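Local atomic coordinates of TBC1 domain family member 22A (Homo sapiens, PDB entry 2QFZ), a protein that may act as a GTPase-activating protein for Rab family GTPases through its TBC domain, the part present here, and forms homodimers. Residues F86-H91 with D190-M195; E131-I136 with N186-T191. One frame throughout, in Å; residues are numbered along the deposited sequence.

Contacts 1 and 2 use overlapping parts of helix 181-200 and share D190 and T191. Their centres lie about 5 Å apart. Contact 1 joins this helix to the end of helix 74-91 through aromatic rings. Contact 2 joins it to helix 124-140 through a salt bridge and aliphatic packing. The two touch directly: Y192 CE1 packs on I136 CG2 at 3.6 Å, and I89 CG1 lies 3.8 Å from I136 CD1. Y85 of helix 74-91 serves both, meeting the Y192 ring and hydrogen-bonding E188. Both contacts are structural packing within the all-helical Rab-GAP TBC domain.

Contact 1 (F86-H91 with D190-M195); sequences FAFIEH and DTYWCM
F88 reaches W193 and Y192 with one corner of its ring. F88 CE2 lies 3.8 Å from W193 CH2 and also touches W193 CZ2. The same F88 CE2 is 4.0 Å from Y192 CE2. F88 CZ adds a second touch to W193 CH2. The F88 ring and the six-membered ring of W193 meet obliquely, with planes 56° apart and centroids separated by 5.8 Å. No hydrogen bond crosses between the segments. The contact is small and apolar, with F88 and W193 coming from opposite directions.

On helix 181-200 the two aromatic neighbours pack on each other. Y192 CD2 stands 3.9 Å above the plane of the W193 ring, over its centre. From the other side of the pair, W193 CD2 lies at the edge of the Y192 ring, in its plane. The rings of these adjacent residues converge on the F88 corner because their first torsions differ: Y192 turns CG away from its backbone N (chi1 175°), W193 away from its carbonyl carbon (chi1 -70°). W193 NE1 hydrogen-bonds to K81 O, which ties the indole to helix 74-91 about two turns before F88.

Y66 and Y85 extend the aromatic cluster, meeting W193 and Y192 respectively. Helix 124-140 borders it through I136, which touches Y192, and R140, which touches Y192 and makes a cation-pi contact with F88. The contact thus lies where helices 74-91, 124-140 and 181-200 come together.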
loop_
_atom_site.group_PDB
_atom_site.type_symbol
_atom_site.label_atom_id
_atom_site.label_comp_id
_atom_site.label_asym_id
_atom_site.label_seq_id
_atom_site.Cartn_x
_atom_site.Cartn_y
_atom_site.Cartn_z
ATOM N N PHE A 86 -1.720 22.477 -3.988
ATOM C CA PHE A 86 -2.791 23.332 -4.518
ATOM C C PHE A 86 -2.339 24.170 -5.710
ATOM O O PHE A 86 -3.130 24.418 -6.627
ATOM C CB PHE A 86 -3.292 24.255 -3.437
ATOM C CG PHE A 86 -3.788 23.553 -2.214
ATOM C CD1 PHE A 86 -4.306 22.256 -2.274
ATOM C CD2 PHE A 86 -3.794 24.222 -0.993
ATOM C CE1 PHE A 86 -4.802 21.625 -1.106
ATOM C CE2 PHE A 86 -4.308 23.603 0.157
ATOM C CZ PHE A 86 -4.799 22.285 0.082
ATOM N N ALA A 87 -1.077 24.608 -5.686
ATOM C CA ALA A 87 -0.452 25.194 -6.877
ATOM C C ALA A 87 -0.389 24.231 -8.064
ATOM O O ALA A 87 -0.493 24.668 -9.197
ATOM C CB ALA A 87 0.975 25.734 -6.547
ATOM N N PHE A 88 -0.192 22.925 -7.827
ATOM C CA PHE A 88 -0.238 21.976 -8.938
ATOM C C PHE A 88 -1.635 21.955 -9.530
ATOM O O PHE A 88 -1.770 21.949 -10.723
ATOM C CB PHE A 88 0.153 20.526 -8.562
ATOM C CG PHE A 88 1.528 20.361 -8.030
ATOM C CD1 PHE A 88 2.512 21.325 -8.227
ATOM C CD2 PHE A 88 1.852 19.189 -7.335
ATOM C CE1 PHE A 88 3.789 21.132 -7.704
ATOM C CE2 PHE A 88 3.095 18.971 -6.828
ATOM C CZ PHE A 88 4.090 19.936 -7.006
ATOM N N ILE A 89 -2.664 21.912 -8.690
ATOM C CA ILE A 89 -4.047 21.832 -9.165
ATOM C C ILE A 89 -4.398 23.021 -10.072
ATOM O O ILE A 89 -4.984 22.859 -11.159
ATOM C CB ILE A 89 -5.074 21.797 -7.996
ATOM C CG1 ILE A 89 -4.901 20.561 -7.109
ATOM C CG2 ILE A 89 -6.497 21.823 -8.545
ATOM C CD1 ILE A 89 -5.931 20.495 -6.019
ATOM N N GLU A 90 -4.037 24.211 -9.608
ATOM C CA GLU A 90 -4.247 25.429 -10.359
ATOM C C GLU A 90 -3.522 25.373 -11.705
ATOM O O GLU A 90 -4.109 25.703 -12.723
ATOM C CB GLU A 90 -3.781 26.650 -9.538
ATOM C CG GLU A 90 -4.619 27.905 -9.747
ATOM C CD GLU A 90 -6.112 27.638 -9.539
ATOM O OE1 GLU A 90 -6.471 26.998 -8.508
ATOM O OE2 GLU A 90 -6.920 28.051 -10.416
ATOM N N HIS A 91 -2.260 24.937 -11.701
ATOM C CA HIS A 91 -1.396 24.986 -12.899
ATOM C C HIS A 91 -1.795 23.960 -13.954
ATOM O O HIS A 91 -1.689 24.215 -15.149
ATOM C CB HIS A 91 0.066 24.767 -12.506
ATOM C CG HIS A 91 1.048 25.082 -13.597
ATOM N ND1 HIS A 91 1.228 24.274 -14.704
ATOM C CD2 HIS A 91 1.937 26.096 -13.726
ATOM C CE1 HIS A 91 2.168 24.790 -15.476
ATOM N NE2 HIS A 91 2.615 25.895 -14.906
ATOM N N ASP A 190 -2.291 15.734 1.522
ATOM C CA ASP A 190 -1.603 14.753 2.388
ATOM C C ASP A 190 -1.511 13.385 1.683
ATOM O O ASP A 190 -0.453 12.746 1.629
ATOM C CB ASP A 190 -2.359 14.628 3.736
ATOM C CG ASP A 190 -2.316 15.936 4.592
ATOM O OD1 ASP A 190 -1.678 16.982 4.168
ATOM O OD2 ASP A 190 -2.888 15.899 5.725
ATOM N N THR A 191 -2.618 12.980 1.089
ATOM C CA THR A 191 -2.706 11.705 0.363
ATOM C C THR A 191 -1.744 11.683 -0.829
ATOM O O THR A 191 -0.984 10.686 -1.025
ATOM C CB THR A 191 -4.131 11.427 -0.056
ATOM O OG1 THR A 191 -4.936 11.353 1.109
ATOM C CG2 THR A 191 -4.264 10.091 -0.841
ATOM N N TYR A 192 -1.709 12.778 -1.587
ATOM C CA TYR A 192 -0.753 12.892 -2.733
ATOM C C TYR A 192 0.698 12.769 -2.266
ATOM O O TYR A 192 1.475 12.031 -2.873
ATOM C CB TYR A 192 -0.968 14.194 -3.543
ATOM C CG TYR A 192 0.040 14.432 -4.661
ATOM C CD1 TYR A 192 -0.188 13.962 -5.966
ATOM C CD2 TYR A 192 1.227 15.105 -4.415
ATOM C CE1 TYR A 192 0.726 14.163 -6.956
ATOM C CE2 TYR A 192 2.154 15.291 -5.424
ATOM C CZ TYR A 192 1.898 14.821 -6.681
ATOM O OH TYR A 192 2.828 15.038 -7.671
ATOM N N TRP A 193 1.092 13.524 -1.238
ATOM C CA TRP A 193 2.505 13.530 -0.855
ATOM C C TRP A 193 2.965 12.200 -0.276
ATOM O O TRP A 193 4.070 11.757 -0.544
ATOM C CB TRP A 193 2.832 14.691 0.102
ATOM C CG TRP A 193 2.772 16.046 -0.553
ATOM C CD1 TRP A 193 1.892 17.046 -0.268
ATOM C CD2 TRP A 193 3.605 16.540 -1.621
ATOM N NE1 TRP A 193 2.139 18.126 -1.038
ATOM C CE2 TRP A 193 3.174 17.844 -1.900
ATOM C CE3 TRP A 193 4.675 16.006 -2.356
ATOM C CZ2 TRP A 193 3.773 18.648 -2.903
ATOM C CZ3 TRP A 193 5.285 16.808 -3.352
ATOM C CH2 TRP A 193 4.827 18.110 -3.608
ATOM N N CYS A 194 2.115 11.566 0.506
ATOM C CA CYS A 194 2.442 10.283 1.136
ATOM C C CYS A 194 2.469 9.141 0.130
ATOM O O CYS A 194 3.408 8.352 0.142
ATOM C CB CYS A 194 1.505 10.022 2.320
ATOM S SG CYS A 194 1.937 11.080 3.758
ATOM N N MET A 195 1.496 9.105 -0.772
ATOM C CA MET A 195 1.547 8.225 -1.948
ATOM C C MET A 195 2.794 8.453 -2.801
ATOM O O MET A 195 3.459 7.494 -3.171
ATOM C CB MET A 195 0.289 8.366 -2.805
ATOM C CG MET A 195 0.060 7.253 -3.809
ATOM S SD MET A 195 -1.029 7.698 -5.206
ATOM C CE MET A 195 -0.051 9.042 -5.985
#

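Contact 2 (E131-I136 with N186-T191); sequences ERILFI and NIEADT
R132 and E188 cross at about a right angle and meet as a side-on, two-nitrogen salt bridge. R132 NH2 donates to E188 OE1 at 2.8 Å, and R132 NE donates to E188 OE2 at 3.0 Å. Each oxygen uses its syn lone pair. The guanidinium and carboxylate planes are moderately inclined to each other. Neither bond is straight, with N-H...O angles of 139° at NH2 and 134° at NE, and both oxygens are tilted out of the guanidinium plane. The R132 chain bends at chi3, which turns NE and NH2 to the carboxylate. E188 is extended beyond CG and reaches toward helix 124-140. Its OE2 also accepts from Y85 OH, so E188 is held on both oxygens, OE2 by two partners. This pairing probably favours the ionised form of the buried carboxylate.

Nearer the backbone of E188, I133 slides past its side chain in the opposite direction. I133 CG1 packs on E188 CG at 3.7 Å. I133 CD1 meets T191 CG2, also at 3.7 Å, with the two side chains crossing at about a right angle. T191 OG1 turns back to its own helix and donates to I187 O at 2.8 Å. That carbonyl also takes the backbone N of T191, from the opposite face of its plane.

The two helix segments run at 37° to each other, with axes 10.4 Å apart. Y85 of helix 74-91 also touches I133, and F161 of helix 150-162 packs on T191, so two further helices border this buried interface between helices 124-140 and 181-200.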
loop_
_atom_site.group_PDB
_atom_site.type_symbol
_atom_site.label_atom_id
_atom_site.label_comp_id
_atom_site.label_asym_id
_atom_site.label_seq_id
_atom_site.Cartn_x
_atom_site.Cartn_y
_atom_site.Cartn_z
ATOM N N GLU A 131 -9.146 10.781 -9.090
ATOM C CA GLU A 131 -8.715 11.128 -10.481
ATOM C C GLU A 131 -7.715 12.263 -10.541
ATOM O O GLU A 131 -6.748 12.248 -11.338
ATOM C CB GLU A 131 -9.949 11.518 -11.359
ATOM C CG GLU A 131 -10.836 10.351 -11.700
ATOM C CD GLU A 131 -12.109 10.722 -12.449
ATOM O OE1 GLU A 131 -12.266 11.901 -12.832
ATOM O OE2 GLU A 131 -12.962 9.805 -12.658
ATOM N N ARG A 132 -7.957 13.276 -9.713
ATOM C CA ARG A 132 -7.088 14.434 -9.693
ATOM C C ARG A 132 -5.720 14.119 -9.128
ATOM O O ARG A 132 -4.696 14.540 -9.691
ATOM C CB ARG A 132 -7.749 15.566 -8.910
ATOM C CG ARG A 132 -7.081 16.886 -9.139
ATOM C CD ARG A 132 -7.970 18.015 -8.750
ATOM N NE ARG A 132 -8.649 17.746 -7.487
ATOM C CZ ARG A 132 -9.655 18.448 -6.996
ATOM N NH1 ARG A 132 -10.128 19.528 -7.647
ATOM N NH2 ARG A 132 -10.172 18.093 -5.817
ATOM N N ILE A 133 -5.666 13.403 -8.002
ATOM C CA ILE A 133 -4.353 12.950 -7.432
ATOM C C ILE A 133 -3.562 12.133 -8.463
ATOM O O ILE A 133 -2.362 12.360 -8.685
ATOM C CB ILE A 133 -4.538 12.078 -6.148
ATOM C CG1 ILE A 133 -4.971 12.932 -4.954
ATOM C CG2 ILE A 133 -3.220 11.318 -5.774
ATOM C CD1 ILE A 133 -5.471 12.093 -3.741
ATOM N N LEU A 134 -4.254 11.177 -9.097
ATOM C CA LEU A 134 -3.628 10.251 -10.044
ATOM C C LEU A 134 -3.207 10.973 -11.343
ATOM O O LEU A 134 -2.092 10.801 -11.834
ATOM C CB LEU A 134 -4.573 9.037 -10.308
ATOM C CG LEU A 134 -4.669 8.043 -9.144
ATOM C CD1 LEU A 134 -5.830 7.096 -9.305
ATOM C CD2 LEU A 134 -3.342 7.304 -9.016
ATOM N N PHE A 135 -4.050 11.861 -11.840
ATOM C CA PHE A 135 -3.692 12.700 -13.006
ATOM C C PHE A 135 -2.465 13.617 -12.742
ATOM O O PHE A 135 -1.537 13.713 -13.585
ATOM C CB PHE A 135 -4.924 13.518 -13.460
ATOM C CG PHE A 135 -4.696 14.338 -14.703
ATOM C CD1 PHE A 135 -4.901 13.794 -15.951
ATOM C CD2 PHE A 135 -4.289 15.654 -14.620
ATOM C CE1 PHE A 135 -4.670 14.546 -17.113
ATOM C CE2 PHE A 135 -4.054 16.411 -15.784
ATOM C CZ PHE A 135 -4.254 15.847 -17.022
ATOM N N ILE A 136 -2.431 14.273 -11.584
ATOM C CA ILE A 136 -1.272 15.131 -11.233
ATOM C C ILE A 136 0.020 14.310 -11.057
ATOM O O ILE A 136 1.086 14.674 -11.581
ATOM C CB ILE A 136 -1.571 16.005 -9.981
ATOM C CG1 ILE A 136 -2.531 17.151 -10.358
ATOM C CG2 ILE A 136 -0.302 16.601 -9.359
ATOM C CD1 ILE A 136 -3.055 17.926 -9.138
ATOM N N ASN A 186 -7.199 19.435 2.146
ATOM C CA ASN A 186 -6.009 19.167 2.959
ATOM C C ASN A 186 -5.669 17.670 2.999
ATOM O O ASN A 186 -4.511 17.291 2.849
ATOM C CB ASN A 186 -6.170 19.690 4.365
ATOM C CG ASN A 186 -5.957 21.206 4.462
ATOM O OD1 ASN A 186 -5.644 21.890 3.474
ATOM N ND2 ASN A 186 -6.122 21.722 5.654
ATOM N N ILE A 187 -6.692 16.853 3.176
ATOM C CA ILE A 187 -6.580 15.410 3.081
ATOM C C ILE A 187 -6.052 14.954 1.733
ATOM O O ILE A 187 -5.210 14.082 1.687
ATOM C CB ILE A 187 -7.927 14.705 3.365
ATOM C CG1 ILE A 187 -8.308 14.867 4.838
ATOM C CG2 ILE A 187 -7.840 13.208 3.009
ATOM C CD1 ILE A 187 -9.759 14.473 5.154
ATOM N N GLU A 188 -6.549 15.553 0.647
ATOM C CA GLU A 188 -6.128 15.239 -0.701
ATOM C C GLU A 188 -4.644 15.522 -0.907
ATOM O O GLU A 188 -3.923 14.663 -1.502
ATOM C CB GLU A 188 -7.007 15.952 -1.765
ATOM C CG GLU A 188 -6.485 15.809 -3.193
ATOM C CD GLU A 188 -7.292 16.541 -4.263
ATOM O OE1 GLU A 188 -8.417 16.910 -4.002
ATOM O OE2 GLU A 188 -6.795 16.704 -5.401
ATOM N N ALA A 189 -4.169 16.682 -0.410
ATOM C CA ALA A 189 -2.735 17.031 -0.482
ATOM C C ALA A 189 -1.883 16.024 0.294
ATOM O O ALA A 189 -0.873 15.562 -0.196
ATOM C CB ALA A 189 -2.458 18.463 0.086
ATOM N N ASP A 190 -2.291 15.734 1.522
ATOM C CA ASP A 190 -1.603 14.753 2.388
ATOM C C ASP A 190 -1.511 13.385 1.683
ATOM O O ASP A 190 -0.453 12.746 1.629
ATOM C CB ASP A 190 -2.359 14.628 3.736
ATOM C CG ASP A 190 -2.316 15.936 4.592
ATOM O OD1 ASP A 190 -1.678 16.982 4.168
ATOM O OD2 ASP A 190 -2.888 15.899 5.725
ATOM N N THR A 191 -2.618 12.980 1.089
ATOM C CA THR A 191 -2.706 11.705 0.363
ATOM C C THR A 191 -1.744 11.683 -0.829
ATOM O O THR A 191 -0.984 10.686 -1.025
ATOM C CB THR A 191 -4.131 11.427 -0.056
ATOM O OG1 THR A 191 -4.936 11.353 1.109
ATOM C CG2 THR A 191 -4.264 10.091 -0.841
#